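Local coordinates for hypothetical protein Atu2144 (Agrobacterium tumefaciens, PDB 2ODF) that is of unknown function but belongs to the N-formylglutamate amidohydrolase family and so may hydrolyse an N-acylated amino acid, at residues A[30-38]-A[52-63]. Sequence-based numbering, arbitrary orientation.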
ATOM      1  N   VAL A  30       3.326   6.430  19.286  1.00 14.30           N
ATOM      2  CA  VAL A  30       3.643   6.163  17.869  1.00 15.11           C
ATOM      3  C   VAL A  30       4.651   7.205  17.362  1.00 15.66           C
ATOM      4  O   VAL A  30       4.455   8.411  17.536  1.00 16.52           O
ATOM      5  CB  VAL A  30       2.363   6.171  16.985  1.00 15.08           C
ATOM      6  CG1 VAL A  30       2.711   5.896  15.497  1.00 14.81           C
ATOM      7  CG2 VAL A  30       1.303   5.168  17.581  1.00 14.77           C
ATOM      8  N   CYS A  31       5.720   6.739  16.736  1.00 15.63           N
ATOM      9  CA  CYS A  31       6.770   7.620  16.233  1.00 15.29           C
ATOM     10  C   CYS A  31       7.173   7.217  14.817  1.00 15.49           C
ATOM     11  O   CYS A  31       8.037   6.359  14.619  1.00 15.26           O
ATOM     12  CB  CYS A  31       7.981   7.592  17.183  1.00 14.46           C
ATOM     13  SG  CYS A  31       9.135   8.892  16.841  1.00 17.52           S
ATOM     14  N   GLU A  32       6.512   7.834  13.832  1.00 15.45           N
ATOM     15  CA  GLU A  32       6.736   7.534  12.418  1.00 16.30           C
ATOM     16  C   GLU A  32       8.116   8.016  11.910  1.00 16.88           C
ATOM     17  O   GLU A  32       8.724   7.380  11.044  1.00 16.76           O
ATOM     18  CB  GLU A  32       5.640   8.153  11.558  1.00 16.62           C
ATOM     19  CG  GLU A  32       4.219   7.837  11.959  1.00 17.70           C
ATOM     20  CD  GLU A  32       3.631   8.911  12.817  1.00 19.72           C
ATOM     21  OE1 GLU A  32       4.295   9.295  13.800  1.00 18.83           O
ATOM     22  OE2 GLU A  32       2.515   9.371  12.523  1.00 22.55           O
ATOM     23  N   HIS A  33       8.628   9.099  12.491  1.00 17.07           N
ATOM     24  CA  HIS A  33       9.889   9.697  12.030  1.00 16.66           C
ATOM     25  C   HIS A  33      11.049   9.449  12.972  1.00 16.21           C
ATOM     26  O   HIS A  33      11.959  10.268  13.078  1.00 15.83           O
ATOM     27  CB  HIS A  33       9.709  11.200  11.763  1.00 17.80           C
ATOM     28  CG  HIS A  33       8.647  11.513  10.749  1.00 16.57           C
ATOM     29  ND1 HIS A  33       8.031  12.739  10.680  1.00 18.37           N
ATOM     30  CD2 HIS A  33       8.060  10.744   9.796  1.00 16.36           C
ATOM     31  CE1 HIS A  33       7.130  12.732   9.709  1.00 18.74           C
ATOM     32  NE2 HIS A  33       7.113  11.526   9.167  1.00 18.18           N
ATOM     33  N   ALA A  34      11.039   8.268  13.584  1.00 15.92           N
ATOM     34  CA  ALA A  34      11.925   7.882  14.665  1.00 16.08           C
ATOM     35  C   ALA A  34      13.373   7.720  14.224  1.00 16.00           C
ATOM     36  O   ALA A  34      14.289   7.960  15.014  1.00 16.72           O
ATOM     37  CB  ALA A  34      11.440   6.534  15.274  1.00 14.63           C
ATOM     38  N   SER A  35      13.570   7.282  12.980  1.00 15.63           N
ATOM     39  CA  SER A  35      14.885   6.793  12.544  1.00 16.70           C
ATOM     40  C   SER A  35      15.326   7.321  11.194  1.00 16.79           C
ATOM     41  O   SER A  35      14.550   7.390  10.256  1.00 17.35           O
ATOM     42  CB  SER A  35      14.902   5.263  12.539  1.00 16.67           C
ATOM     43  OG  SER A  35      16.144   4.796  12.004  1.00 20.29           O
ATOM     44  N   ALA A  36      16.605   7.663  11.117  1.00 17.26           N
ATOM     45  CA  ALA A  36      17.220   8.234   9.930  1.00 17.30           C
ATOM     46  C   ALA A  36      17.845   7.166   9.023  1.00 17.65           C
ATOM     47  O   ALA A  36      18.358   7.498   7.943  1.00 17.76           O
ATOM     48  CB  ALA A  36      18.269   9.235  10.357  1.00 17.04           C
ATOM     49  N   THR A  37      17.767   5.900   9.438  1.00 17.36           N
ATOM     50  CA  THR A  37      18.402   4.801   8.730  1.00 17.95           C
ATOM     51  C   THR A  37      17.858   4.631   7.289  1.00 18.29           C
ATOM     52  O   THR A  37      16.656   4.624   7.056  1.00 17.82           O
ATOM     53  CB  THR A  37      18.263   3.483   9.473  1.00 17.86           C
ATOM     54  OG1 THR A  37      18.698   3.652  10.841  1.00 18.29           O
ATOM     55  CG2 THR A  37      19.117   2.414   8.789  1.00 17.29           C
ATOM     56  N   ILE A  38      18.782   4.545   6.343  1.00 19.27           N
ATOM     57  CA  ILE A  38      18.464   4.277   4.940  1.00 19.30           C
ATOM     58  C   ILE A  38      18.820   2.811   4.713  1.00 19.83           C
ATOM     59  O   ILE A  38      19.966   2.406   4.974  1.00 19.15           O
ATOM     60  CB  ILE A  38      19.300   5.149   3.952  1.00 20.28           C
ATOM     61  CG1 ILE A  38      19.247   6.651   4.288  1.00 20.14           C
ATOM     62  CG2 ILE A  38      18.840   4.899   2.499  1.00 18.83           C
ATOM     63  CD1 ILE A  38      17.856   7.245   4.385  1.00 20.04           C
ATOM     64  N   LEU A  52      21.887  13.774   4.966  1.00 22.84           N
ATOM     65  CA  LEU A  52      21.497  12.461   5.510  1.00 23.47           C
ATOM     66  C   LEU A  52      21.510  12.436   7.038  1.00 23.90           C
ATOM     67  O   LEU A  52      20.822  11.623   7.654  1.00 23.23           O
ATOM     68  CB  LEU A  52      22.403  11.359   4.974  1.00 22.79           C
ATOM     69  CG  LEU A  52      22.206  10.931   3.522  1.00 22.54           C
ATOM     70  CD1 LEU A  52      23.352  10.004   3.136  1.00 21.23           C
ATOM     71  CD2 LEU A  52      20.853  10.279   3.275  1.00 22.39           C
ATOM     72  N   SER A  53      22.300  13.330   7.634  1.00 24.62           N
ATOM     73  CA  SER A  53      22.398  13.433   9.102  1.00 24.95           C
ATOM     74  C   SER A  53      21.506  14.567   9.627  1.00 25.22           C
ATOM     75  O   SER A  53      21.525  14.906  10.828  1.00 26.14           O
ATOM     76  CB  SER A  53      23.860  13.657   9.478  1.00 25.09           C
ATOM     77  OG  SER A  53      24.292  14.930   9.033  1.00 27.64           O
ATOM     78  N   SER A  54      20.700  15.139   8.739  1.00 24.72           N
ATOM     79  CA  SER A  54      19.865  16.279   9.095  1.00 24.56           C
ATOM     80  C   SER A  54      18.445  15.837   9.380  1.00 23.95           C
ATOM     81  O   SER A  54      18.118  14.666   9.273  1.00 22.24           O
ATOM     82  CB  SER A  54      19.844  17.315   7.954  1.00 24.42           C
ATOM     83  OG  SER A  54      19.040  16.870   6.859  1.00 24.69           O
ATOM     84  N   HIS A  55      17.611  16.822   9.703  1.00 24.28           N
ATOM     85  CA  HIS A  55      16.172  16.628   9.873  1.00 23.48           C
ATOM     86  C   HIS A  55      15.414  16.200   8.614  1.00 23.07           C
ATOM     87  O   HIS A  55      14.246  15.849   8.733  1.00 23.35           O
ATOM     88  CB  HIS A  55      15.533  17.904  10.438  1.00 23.94           C
ATOM     89  CG  HIS A  55      15.541  19.043   9.471  1.00 24.39           C
ATOM     90  ND1 HIS A  55      14.507  19.280   8.598  1.00 26.98           N
ATOM     91  CD2 HIS A  55      16.488  19.976   9.201  1.00 27.70           C
ATOM     92  CE1 HIS A  55      14.807  20.314   7.834  1.00 26.79           C
ATOM     93  NE2 HIS A  55      16.002  20.757   8.182  1.00 27.10           N
ATOM     94  N   ALA A  56      16.043  16.224   7.415  1.00 21.83           N
ATOM     95  CA  ALA A  56      15.417  15.647   6.209  1.00 20.70           C
ATOM     96  C   ALA A  56      15.104  14.151   6.405  1.00 19.23           C
ATOM     97  O   ALA A  56      14.086  13.653   5.920  1.00 18.73           O
ATOM     98  CB  ALA A  56      16.325  15.812   4.964  1.00 19.75           C
ATOM     99  N   ALA A  57      16.001  13.461   7.114  1.00 18.75           N
ATOM    100  CA  ALA A  57      15.965  12.009   7.265  1.00 18.53           C
ATOM    101  C   ALA A  57      15.167  11.494   8.448  1.00 18.18           C
ATOM    102  O   ALA A  57      14.806  10.324   8.457  1.00 18.20           O
ATOM    103  CB  ALA A  57      17.375  11.456   7.342  1.00 17.89           C
ATOM    104  N   TRP A  58      14.901  12.338   9.434  1.00 17.76           N
ATOM    105  CA  TRP A  58      14.217  11.925  10.654  1.00 18.45           C
ATOM    106  C   TRP A  58      13.779  13.138  11.473  1.00 18.25           C
ATOM    107  O   TRP A  58      14.072  14.279  11.110  1.00 18.75           O
ATOM    108  CB  TRP A  58      15.135  11.013  11.484  1.00 18.81           C
ATOM    109  CG  TRP A  58      16.280  11.720  12.151  1.00 19.51           C
ATOM    110  CD1 TRP A  58      17.003  12.768  11.668  1.00 19.98           C
ATOM    111  CD2 TRP A  58      16.821  11.420  13.429  1.00 20.26           C
ATOM    112  NE1 TRP A  58      17.953  13.127  12.567  1.00 21.03           N
ATOM    113  CE2 TRP A  58      17.870  12.311  13.656  1.00 19.11           C
ATOM    114  CE3 TRP A  58      16.520  10.465  14.409  1.00 20.33           C
ATOM    115  CZ2 TRP A  58      18.627  12.290  14.831  1.00 21.76           C
ATOM    116  CZ3 TRP A  58      17.269  10.437  15.558  1.00 21.02           C
ATOM    117  CH2 TRP A  58      18.317  11.346  15.763  1.00 20.06           C
ATOM    118  N   ASP A  59      13.032  12.884  12.541  1.00 17.12           N
ATOM    119  CA  ASP A  59      12.705  13.903  13.554  1.00 17.51           C
ATOM    120  C   ASP A  59      13.714  13.713  14.685  1.00 17.29           C
ATOM    121  O   ASP A  59      13.531  12.839  15.560  1.00 17.26           O
ATOM    122  CB  ASP A  59      11.298  13.697  14.118  1.00 16.86           C
ATOM    123  CG  ASP A  59      10.204  14.085  13.162  1.00 18.36           C
ATOM    124  OD1 ASP A  59      10.460  14.243  11.933  1.00 17.66           O
ATOM    125  OD2 ASP A  59       9.040  14.165  13.636  1.00 20.24           O
ATOM    126  N   PRO A  60      14.784  14.528  14.697  1.00 17.77           N
ATOM    127  CA  PRO A  60      15.770  14.394  15.775  1.00 18.09           C
ATOM    128  C   PRO A  60      15.139  14.634  17.133  1.00 18.10           C
ATOM    129  O   PRO A  60      14.345  15.570  17.292  1.00 18.60           O
ATOM    130  CB  PRO A  60      16.804  15.498  15.487  1.00 18.24           C
ATOM    131  CG  PRO A  60      16.407  16.158  14.242  1.00 19.33           C
ATOM    132  CD  PRO A  60      15.078  15.641  13.774  1.00 18.12           C
ATOM    133  N   GLY A  61      15.457  13.765  18.080  1.00 18.41           N
ATOM    134  CA  GLY A  61      14.955  13.881  19.440  1.00 18.19           C
ATOM    135  C   GLY A  61      13.659  13.127  19.686  1.00 18.15           C
ATOM    136  O   GLY A  61      13.360  12.815  20.812  1.00 16.66           O
ATOM    137  N   ALA A  62      12.875  12.880  18.633  1.00 17.00           N
ATOM    138  CA  ALA A  62      11.501  12.398  18.801  1.00 17.04           C
ATOM    139  C   ALA A  62      11.416  10.982  19.395  1.00 16.25           C
ATOM    140  O   ALA A  62      10.618  10.739  20.298  1.00 16.50           O
ATOM    141  CB  ALA A  62      10.731  12.498  17.463  1.00 16.79           C
ATOM    142  N   LEU A  63      12.206  10.042  18.883  1.00 15.24           N
ATOM    143  CA  LEU A  63      12.231   8.681  19.417  1.00 15.26           C
ATOM    144  C   LEU A  63      12.769   8.696  20.864  1.00 15.52           C
ATOM    145  O   LEU A  63      12.304   7.946  21.716  1.00 14.53           O
ATOM    146  CB  LEU A  63      13.093   7.770  18.533  1.00 14.69           C
ATOM    147  CG  LEU A  63      13.252   6.335  18.937  1.00 15.13           C
ATOM    148  CD1 LEU A  63      11.861   5.723  19.053  1.00 16.31           C
ATOM    149  CD2 LEU A  63      14.198   5.560  17.937  1.00 15.55           C
TER
HETATM  150  O   HOH W   1      13.914  10.349  16.514  1.00 21.13           O
HETATM  151  O   HOH W   2      20.299   9.024   6.933  1.00 24.06           O
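Leu-52 lays its CD2 methyl across Ile-38 CG1, two branched side chains meeting at about a right angle, while a water bridges the carbonyl oxygens of Leu-52 and Ala-36. Ala-57 comes next, its small methyl 3.8 Å (CB to CB) from that of Ala-36, and its carbonyl oxygen receives the CA-H of Ala-36; such small residues let the backbones approach to 4.8 Å between these two CA atoms. The same Ala-36 methyl sits over one face of Trp-58 in a CH-pi contact. A chi1 of 72° puts Trp-58 CG between its backbone N and carbonyl carbon. Ala-34 O meets the indole edge in plane at CE3 (3.4 Å). Asp-59 N makes the main link, a nearly straight bond to His-33 O (2.9 Å, 174°); His-33 ND1 gives only weak, bent bonds to both carboxylate oxygens. Ser-155 N also holds Asp-59 OD2, and Asp-88 holds His-33 NE2. Pro-60 CA lies over the indole centre, opposite Ala-36. Gly-61, the N-cap, has a positive phi at which a side chain would press on Pro-60 O. Leu-63 packs on Ala-34 CB, and its N donates to a water that donates to Ala-34 O and Asp-59 O. His-33, Asp-59 and His-154 cluster at parallel-strand ends, consistent with the active-site region of an N-formylglutamate amidohydrolase-like fold, though no metal is modelled.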